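Local atomic coordinates of mandelate racemase/muconate lactonizing enzyme family protein (Bradyrhizobium sp. ORS 278, PDB entry 3TOY), a protein that belongs to the enolase superfamily, pairing an N-terminal capping domain with a C-terminal barrel domain, and is otherwise of unassigned function. Residues K144-V147 / E148-G152; Q222-D225 / P226-T230. One frame throughout, in Å; residues are numbered along the deposited sequence.

Interaction 1 (K144-V147 / E148-G152); sequences KPVV and ELLGG. With P4C (O-acetaldehydyl-hexaethylene glycol), chain H.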
loop_
_atom_site.group_PDB
_atom_site.type_symbol
_atom_site.label_atom_id
_atom_site.label_comp_id
_atom_site.label_asym_id
_atom_site.label_seq_id
_atom_site.Cartn_x
_atom_site.Cartn_y
_atom_site.Cartn_z
ATOM N N LYS A 144 -10.955 45.832 -17.792
ATOM C CA LYS A 144 -9.691 45.154 -17.505
ATOM C C LYS A 144 -9.708 43.777 -18.125
ATOM O O LYS A 144 -10.769 43.198 -18.311
ATOM C CB LYS A 144 -9.489 45.006 -16.008
ATOM C CG LYS A 144 -9.122 46.288 -15.315
ATOM C CD LYS A 144 -9.388 46.175 -13.823
ATOM C CE LYS A 144 -8.743 47.333 -13.085
ATOM N NZ LYS A 144 -9.139 47.301 -11.663
ATOM N N PRO A 145 -8.523 43.264 -18.472
ATOM C CA PRO A 145 -8.435 41.870 -18.901
ATOM C C PRO A 145 -8.802 40.943 -17.729
ATOM O O PRO A 145 -8.537 41.264 -16.565
ATOM C CB PRO A 145 -6.956 41.700 -19.274
ATOM C CG PRO A 145 -6.225 42.798 -18.568
ATOM C CD PRO A 145 -7.222 43.951 -18.492
ATOM N N VAL A 146 -9.393 39.798 -18.027
ATOM C CA VAL A 146 -9.720 38.848 -16.949
ATOM C C VAL A 146 -8.497 38.537 -16.078
ATOM O O VAL A 146 -8.621 38.437 -14.857
ATOM C CB VAL A 146 -10.324 37.541 -17.490
ATOM C CG1 VAL A 146 -10.443 36.474 -16.364
ATOM C CG2 VAL A 146 -11.694 37.816 -18.130
ATOM N N VAL A 147 -7.321 38.379 -16.687
ATOM C CA VAL A 147 -6.121 38.042 -15.889
ATOM C C VAL A 147 -5.878 39.027 -14.742
ATOM O O VAL A 147 -5.531 38.625 -13.640
ATOM C CB VAL A 147 -4.848 37.855 -16.766
ATOM C CG1 VAL A 147 -4.488 39.151 -17.481
ATOM C CG2 VAL A 147 -3.635 37.343 -15.918
ATOM N N GLU A 148 -6.076 40.331 -14.973
ATOM C CA GLU A 148 -5.963 41.296 -13.860
ATOM C C GLU A 148 -7.056 41.146 -12.809
ATOM O O GLU A 148 -6.801 41.357 -11.616
ATOM C CB GLU A 148 -5.927 42.745 -14.391
ATOM C CG GLU A 148 -4.624 43.018 -15.119
ATOM C CD GLU A 148 -4.606 44.369 -15.822
ATOM O OE1 GLU A 148 -5.543 45.180 -15.604
ATOM O OE2 GLU A 148 -3.644 44.605 -16.587
ATOM N N LEU A 149 -8.262 40.768 -13.220
ATOM C CA LEU A 149 -9.311 40.527 -12.245
ATOM C C LEU A 149 -8.882 39.398 -11.298
ATOM O O LEU A 149 -9.196 39.422 -10.109
ATOM C CB LEU A 149 -10.606 40.121 -12.936
ATOM C CG LEU A 149 -11.322 41.157 -13.801
ATOM C CD1 LEU A 149 -12.697 40.625 -14.112
ATOM C CD2 LEU A 149 -11.400 42.490 -13.072
ATOM N N LEU A 150 -8.149 38.431 -11.850
ATOM C CA LEU A 150 -7.718 37.242 -11.104
ATOM C C LEU A 150 -6.468 37.467 -10.237
ATOM O O LEU A 150 -5.949 36.519 -9.616
ATOM C CB LEU A 150 -7.495 36.086 -12.086
ATOM C CG LEU A 150 -8.737 35.696 -12.897
ATOM C CD1 LEU A 150 -8.409 34.617 -13.943
ATOM C CD2 LEU A 150 -9.900 35.279 -11.980
ATOM N N GLY A 151 -5.991 38.710 -10.181
ATOM C CA GLY A 151 -4.877 39.070 -9.293
ATOM C C GLY A 151 -3.528 38.867 -9.950
ATOM O O GLY A 151 -2.494 38.952 -9.282
ATOM N N GLY A 152 -3.532 38.600 -11.254
ATOM C CA GLY A 152 -2.289 38.417 -12.001
ATOM C C GLY A 152 -2.044 39.547 -12.990
ATOM O O GLY A 152 -2.706 40.596 -12.931
HETATM O O1 P4C H . -5.818 28.771 -7.156
HETATM C C2 P4C H . -5.876 29.440 -8.425
HETATM C C3 P4C H . -5.219 30.816 -8.353
HETATM O O4 P4C H . -6.175 31.810 -7.969
HETATM C C5 P4C H . -5.930 33.074 -8.612
HETATM C C6 P4C H . -6.854 34.171 -8.086
HETATM O O7 P4C H . -8.173 34.006 -8.606
HETATM C C8 P4C H . -9.211 34.668 -7.876
HETATM C C9 P4C H . -10.551 34.090 -8.332
HETATM O O10 P4C H . -11.126 33.302 -7.284
HETATM C C11 P4C H . -12.102 32.366 -7.743
HETATM C C12 P4C H . -12.445 31.402 -6.609
HETATM O O13 P4C H . -11.409 30.428 -6.427
HETATM C C14 P4C H . -11.841 29.351 -5.586
HETATM C C15 P4C H . -10.645 28.479 -5.210
HETATM O O16 P4C H . -10.442 27.474 -6.206
#
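Val146, first residue of the short helix 146-149, and Leu150, just beyond its last, meet one turn apart, the backbone NH of Leu150 bonding to Val146 O at 3.0 Å with an N-H...O angle of 144°. Two weak bonds, from Glu148 N and Leu149 N, converge on Pro145 O, as expected for a residue at the N-cap. The C-terminal end closes as a Schellman motif: Gly152 N reaches back to Val147 O over 3.1 Å, while Gly151 N bonds to Glu148 O at 3.1 Å. Gly151 takes a positive phi of 88°, a backbone conformation glycine adopts readily.

In the apolar contact, the Val146 and Leu150 side chains lie side by side and point the same way. Val146 CG1, anti to its own N (chi1 171°), comes within 3.7 Å of Leu150 CD1.

The charged side chains pack by their carbon parts. The extended Glu148 chain carries its carboxylate over to the Pro145 ring, with Glu148 CD 3.6 Å from Pro145 CG. Lys144 crosses that chain at about a right angle, yet its NZ stays 5.7 Å from Glu148 OE1, too far for a salt bridge.

The other branch of Leu150 faces the o-acetaldehydyl-hexaethylene glycol, CD2 lying 3.9 Å from ligand atom C9; Leu305 belongs to the same pocket.

Around this turn, Leu149 packs on Leu138 and Ala142 of helix 122-142, and Val147 N donates to His329 ND1 of helix 324-330. Leu150 is wedged among Trp135 of helix 122-142, Val330 of helix 324-330 and Ile301 of helix 300-314.

Interaction 2 (Q222-D225 / P226-T230); sequences QSLD and PAEAT. With P4C (O-acetaldehydyl-hexaethylene glycol), chain N.
Asp225 OD1 accepts two hydrogen bonds, one from Glu228 N at 2.9 Å and one from O1 of the o-acetaldehydyl-hexaethylene glycol, also at 2.9 Å. The first is an N-cap bond: Asp225 immediately precedes helix 226-236, and its carboxylate takes up a backbone NH of the opening turn. That bond is fairly straight, at 160°, and runs nearly along the C-O axis of OD1. The torsion responsible is chi1 of 61°, which sets CG between the backbone N and the carbonyl carbon and so brings the carboxylate back over the helix start. The backbone of the same residue supplies the next link, Ala229 N donating to Asp225 O at 2.9 Å. The two protein bonds, from Glu228 N and Ala229 N, tie the loop after strand 215-219 to the helix that follows it, within the C-terminal barrel domain.

Glu228 is bent at chi2 (66°), and its carboxylate forms salt bridges with Arg231 and Arg232. Pro226 and Ala229 rest on Val259 of helix 253-262, while Pro317 of a neighbouring subunit packs on Asp225. The apolar part of the contact belongs to Leu224: its CD2 lies 4.0 Å from Glu228 CG, and its CD1 reaches 3.6 Å from Ala229 CA.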
loop_
_atom_site.group_PDB
_atom_site.type_symbol
_atom_site.label_atom_id
_atom_site.label_comp_id
_atom_site.label_asym_id
_atom_site.label_seq_id
_atom_site.Cartn_x
_atom_site.Cartn_y
_atom_site.Cartn_z
ATOM N N GLN A 222 -5.345 9.244 -27.883
ATOM C CA GLN A 222 -6.082 8.115 -27.284
ATOM C C GLN A 222 -6.073 6.840 -28.114
ATOM O O GLN A 222 -6.871 5.926 -27.863
ATOM C CB GLN A 222 -7.532 8.489 -27.008
ATOM C CG GLN A 222 -7.742 9.818 -26.261
ATOM C CD GLN A 222 -9.202 10.130 -26.116
ATOM O OE1 GLN A 222 -9.930 9.449 -25.375
ATOM N NE2 GLN A 222 -9.667 11.162 -26.834
ATOM N N SER A 223 -5.149 6.747 -29.062
ATOM C CA SER A 223 -5.260 5.712 -30.094
ATOM C C SER A 223 -4.635 4.363 -29.715
ATOM O O SER A 223 -4.815 3.380 -30.429
ATOM C CB SER A 223 -4.679 6.221 -31.412
ATOM O OG SER A 223 -3.289 6.554 -31.265
ATOM N N LEU A 224 -3.904 4.307 -28.605
ATOM C CA LEU A 224 -3.226 3.054 -28.229
ATOM C C LEU A 224 -3.845 2.423 -26.990
ATOM O O LEU A 224 -4.606 3.075 -26.294
ATOM C CB LEU A 224 -1.743 3.313 -27.965
ATOM C CG LEU A 224 -0.992 4.056 -29.070
ATOM C CD1 LEU A 224 0.473 4.237 -28.694
ATOM C CD2 LEU A 224 -1.118 3.234 -30.354
ATOM N N ASP A 225 -3.507 1.155 -26.726
ATOM C CA ASP A 225 -3.757 0.547 -25.413
ATOM C C ASP A 225 -2.497 0.660 -24.564
ATOM O O ASP A 225 -1.429 1.048 -25.063
ATOM C CB ASP A 225 -4.297 -0.902 -25.506
ATOM C CG ASP A 225 -3.341 -1.879 -26.189
ATOM O OD1 ASP A 225 -2.122 -1.697 -26.172
ATOM O OD2 ASP A 225 -3.834 -2.874 -26.744
ATOM N N PRO A 226 -2.612 0.388 -23.258
ATOM C CA PRO A 226 -1.436 0.617 -22.435
ATOM C C PRO A 226 -0.197 -0.183 -22.833
ATOM O O PRO A 226 0.899 0.371 -22.851
ATOM C CB PRO A 226 -1.929 0.254 -21.031
ATOM C CG PRO A 226 -3.376 0.678 -21.077
ATOM C CD PRO A 226 -3.834 0.256 -22.445
ATOM N N ALA A 227 -0.346 -1.464 -23.180
ATOM C CA ALA A 227 0.846 -2.233 -23.538
ATOM C C ALA A 227 1.508 -1.651 -24.810
ATOM O O ALA A 227 2.736 -1.524 -24.886
ATOM C CB ALA A 227 0.511 -3.734 -23.728
ATOM N N GLU A 228 0.695 -1.291 -25.795
ATOM C CA GLU A 228 1.277 -0.750 -27.030
ATOM C C GLU A 228 1.891 0.632 -26.812
ATOM O O GLU A 228 2.950 0.957 -27.375
ATOM C CB GLU A 228 0.256 -0.724 -28.164
ATOM C CG GLU A 228 0.833 -0.196 -29.492
ATOM C CD GLU A 228 1.925 -1.084 -30.125
ATOM O OE1 GLU A 228 2.132 -2.248 -29.694
ATOM O OE2 GLU A 228 2.565 -0.622 -31.101
ATOM N N ALA A 229 1.237 1.450 -25.994
ATOM C CA ALA A 229 1.786 2.765 -25.687
ATOM C C ALA A 229 3.148 2.590 -25.027
ATOM O O ALA A 229 4.125 3.235 -25.380
ATOM C CB ALA A 229 0.838 3.542 -24.777
ATOM N N THR A 230 3.225 1.702 -24.047
ATOM C CA THR A 230 4.514 1.443 -23.404
ATOM C C THR A 230 5.611 1.023 -24.390
ATOM O O THR A 230 6.745 1.489 -24.299
ATOM C CB THR A 230 4.361 0.384 -22.288
ATOM O OG1 THR A 230 3.701 1.006 -21.180
ATOM C CG2 THR A 230 5.726 -0.090 -21.805
HETATM O O1 P4C N . -1.072 -4.169 -27.127
HETATM C C2 P4C N . -1.588 -5.385 -27.693
HETATM C C3 P4C N . -1.828 -5.158 -29.180
HETATM O O4 P4C N . -3.188 -5.445 -29.457
HETATM C C5 P4C N . -3.611 -4.911 -30.705
HETATM C C6 P4C N . -4.153 -6.062 -31.539
HETATM O O7 P4C N . -3.056 -6.803 -32.076
HETATM C C8 P4C N . -3.516 -7.942 -32.808
HETATM C C9 P4C N . -2.330 -8.724 -33.330
HETATM O O10 P4C N . -1.692 -7.913 -34.306
HETATM C C11 P4C N . -0.664 -8.635 -34.969
HETATM C C12 P4C N . 0.141 -7.660 -35.806
HETATM O O13 P4C N . 0.478 -6.534 -35.000
HETATM C C14 P4C N . 1.372 -5.646 -35.673
HETATM C C15 P4C N . 1.903 -4.638 -34.664
HETATM O O16 P4C N . 2.841 -5.299 -33.820
HETATM C C17 P4C N . 3.010 -4.669 -32.554
HETATM C C18 P4C N . 3.884 -5.573 -31.690
HETATM O O19 P4C N . 5.194 -5.664 -32.250
HETATM C C20 P4C N . 6.029 -6.600 -31.568
HETATM C C21 P4C N . 7.354 -6.773 -32.306
HETATM O O22 P4C N . 7.160 -7.487 -33.533
#

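Both interactions are local contacts along one continuous stretch that include a helix N-cap, but they hold different elements: 144-152 spans the whole short helix 146-149, whereas 222-230 holds the start of helix 226-236 in the barrel domain. Their centres lie 40 Å apart, on opposite sides of the chain's centre. Interaction 1 is partly buried, with Lys144 exposed and an inner face set among several helices; its hydrogen bonds between the two segments join backbone atoms. Interaction 2 is buried and adds a carboxylate cap. Both touch other copies of the protein. The bound glycols also meet them differently: one packs by its chain near Leu150 CD2, the other hydrogen-bonds to the carboxylate of Asp225.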